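PDB 3MSE: calcium-dependent protein kinase, putative from Plasmodium falciparum, which probably phosphorylates serine and threonine residues of proteins in response to calcium, which its C-terminal EF-hand domain, the part crystallised, binds. Local coordinates for residues Arg20-Asn25 with His135-Asp140. Sequence-based numbering, arbitrary orientation.
Sequences RNIIIN and HDKVLD
Against the long helix 18-48 of this C-terminal calcium-binding domain lies the loop that follows helix 127-133, the exiting helix of the EF-hand whose calcium site includes Asp118, Asp122, Tyr124 and Asp129, and leads to helix 141-152; Ile22 meets Lys137 and Leu139 there through apolar atoms alone. Ile22 CD1 and Leu139 CD1 come tip to tip at 3.8 Å. Alongside, Ile22 runs past the methylene chain of Lys137 in the opposite direction, with CG1 3.9 Å from Lys137 CE and CD1 3.9 Å from Lys137 CG. The lysine chain bends at chi2 (-75°) and again at chi4 (-78°), which lays its carbons on the isoleucine while NZ turns back to Asp136 OD2 in a 2.8 Å salt bridge, approaching from above the carboxylate plane. NZ also hydrogen-bonds to Asn85 OD1 of the second subunit, whose Ile84 packs on Ile22. On the helix, Arg20 NE and NH2 grip Asn21 OD1 side-on, NH2 at 2.8 Å, and Asn25 ND2 donates to Asn21 O in a hydrogen bond of 3.0 Å (N-H...O 178°), from the face opposite Asn25 N. Elsewhere around helix 18-48, Ile23 packs on helix 169-177 and Ile24 on Tyr13 of helix 4-13, while the loop passes into helix 141-152 through its N-cap, Asp140.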
loop_
_atom_site.group_PDB
_atom_site.type_symbol
_atom_site.label_atom_id
_atom_site.label_comp_id
_atom_site.label_asym_id
_atom_site.label_seq_id
_atom_site.Cartn_x
_atom_site.Cartn_y
_atom_site.Cartn_z
ATOM N N ARG A 20 10.284 -11.596 13.493
ATOM C CA ARG A 20 9.228 -10.586 13.288
ATOM C C ARG A 20 9.663 -9.569 12.251
ATOM O O ARG A 20 8.910 -9.225 11.335
ATOM C CB ARG A 20 8.932 -9.859 14.609
ATOM C CG ARG A 20 7.529 -9.323 14.764
ATOM C CD ARG A 20 7.198 -8.039 14.019
ATOM N NE ARG A 20 8.139 -6.935 14.180
ATOM C CZ ARG A 20 7.794 -5.654 14.373
ATOM N NH1 ARG A 20 6.526 -5.295 14.500
ATOM N NH2 ARG A 20 8.734 -4.726 14.471
ATOM N N ASN A 21 10.886 -9.082 12.396
ATOM C CA ASN A 21 11.371 -8.045 11.509
ATOM C C ASN A 21 11.690 -8.571 10.098
ATOM O O ASN A 21 11.547 -7.851 9.130
ATOM C CB ASN A 21 12.562 -7.329 12.146
ATOM C CG ASN A 21 12.143 -6.474 13.361
ATOM O OD1 ASN A 21 10.957 -6.263 13.592
ATOM N ND2 ASN A 21 13.114 -6.004 14.126
ATOM N N ILE A 22 12.097 -9.825 9.995
ATOM C CA ILE A 22 12.254 -10.462 8.675
ATOM C C ILE A 22 10.916 -10.459 7.931
ATOM O O ILE A 22 10.843 -10.058 6.759
ATOM C CB ILE A 22 12.865 -11.863 8.801
ATOM C CG1 ILE A 22 14.344 -11.709 9.147
ATOM C CG2 ILE A 22 12.713 -12.653 7.447
ATOM C CD1 ILE A 22 14.963 -12.928 9.765
ATOM N N ILE A 23 9.864 -10.852 8.644
ATOM C CA ILE A 23 8.491 -10.790 8.159
ATOM C C ILE A 23 8.093 -9.368 7.768
ATOM O O ILE A 23 7.472 -9.156 6.714
ATOM C CB ILE A 23 7.507 -11.373 9.217
ATOM C CG1 ILE A 23 7.797 -12.856 9.455
ATOM C CG2 ILE A 23 6.026 -11.174 8.793
ATOM C CD1 ILE A 23 7.198 -13.434 10.764
ATOM N N ILE A 24 8.458 -8.382 8.597
ATOM C CA ILE A 24 8.238 -6.975 8.236
ATOM C C ILE A 24 8.952 -6.625 6.919
ATOM O O ILE A 24 8.399 -5.897 6.098
ATOM C CB ILE A 24 8.710 -5.958 9.365
ATOM C CG1 ILE A 24 7.901 -6.102 10.669
ATOM C CG2 ILE A 24 8.663 -4.545 8.843
ATOM C CD1 ILE A 24 6.476 -5.512 10.626
ATOM N N ASN A 25 10.179 -7.115 6.729
ATOM C CA ASN A 25 10.921 -6.861 5.463
ATOM C C ASN A 25 10.237 -7.389 4.179
ATOM O O ASN A 25 10.322 -6.753 3.125
ATOM C CB ASN A 25 12.363 -7.378 5.536
ATOM C CG ASN A 25 13.324 -6.334 6.069
ATOM O OD1 ASN A 25 14.021 -5.677 5.301
ATOM N ND2 ASN A 25 13.360 -6.171 7.399
ATOM N N HIS A 135 16.954 -19.084 6.036
ATOM C CA HIS A 135 18.053 -19.865 5.435
ATOM C C HIS A 135 19.292 -19.000 5.144
ATOM O O HIS A 135 20.415 -19.502 5.125
ATOM C CB HIS A 135 17.572 -20.561 4.143
ATOM C CG HIS A 135 17.566 -19.652 2.959
ATOM N ND1 HIS A 135 16.616 -18.673 2.780
ATOM C CD2 HIS A 135 18.439 -19.521 1.935
ATOM C CE1 HIS A 135 16.892 -17.991 1.683
ATOM N NE2 HIS A 135 17.992 -18.490 1.149
ATOM N N ASP A 136 19.094 -17.700 4.921
ATOM C CA ASP A 136 20.227 -16.806 4.676
ATOM C C ASP A 136 20.575 -15.915 5.884
ATOM O O ASP A 136 21.166 -14.853 5.725
ATOM C CB ASP A 136 19.988 -15.946 3.423
ATOM C CG ASP A 136 18.740 -15.045 3.534
ATOM O OD1 ASP A 136 18.477 -14.326 2.551
ATOM O OD2 ASP A 136 18.013 -15.052 4.562
ATOM N N LYS A 137 20.192 -16.355 7.075
ATOM C CA LYS A 137 20.393 -15.585 8.301
ATOM C C LYS A 137 21.060 -16.489 9.301
ATOM O O LYS A 137 20.802 -17.704 9.325
ATOM C CB LYS A 137 19.048 -15.109 8.889
ATOM C CG LYS A 137 18.109 -14.396 7.930
ATOM C CD LYS A 137 18.566 -12.974 7.646
ATOM C CE LYS A 137 17.492 -12.171 6.899
ATOM N NZ LYS A 137 17.435 -12.491 5.439
ATOM N N VAL A 138 21.908 -15.901 10.137
ATOM C CA VAL A 138 22.699 -16.663 11.111
ATOM C C VAL A 138 21.857 -17.291 12.242
ATOM O O VAL A 138 22.358 -18.136 12.996
ATOM C CB VAL A 138 23.921 -15.831 11.632
ATOM C CG1 VAL A 138 23.484 -14.439 12.122
ATOM C CG2 VAL A 138 24.689 -16.575 12.715
ATOM N N LEU A 139 20.581 -16.917 12.326
ATOM C CA LEU A 139 19.621 -17.481 13.297
ATOM C C LEU A 139 19.554 -19.011 13.304
ATOM O O LEU A 139 19.803 -19.656 12.282
ATOM C CB LEU A 139 18.207 -16.941 13.040
ATOM C CG LEU A 139 17.985 -15.453 12.782
ATOM C CD1 LEU A 139 16.555 -15.246 12.312
ATOM C CD2 LEU A 139 18.270 -14.629 14.032
ATOM N N ASP A 140 19.172 -19.573 14.453
ATOM C CA ASP A 140 19.180 -21.022 14.679
ATOM C C ASP A 140 17.838 -21.527 15.221
ATOM O O ASP A 140 16.836 -20.808 15.184
ATOM C CB ASP A 140 20.329 -21.405 15.633
ATOM C CG ASP A 140 20.240 -20.700 17.008
ATOM O OD1 ASP A 140 19.124 -20.430 17.525
ATOM O OD2 ASP A 140 21.314 -20.425 17.581
#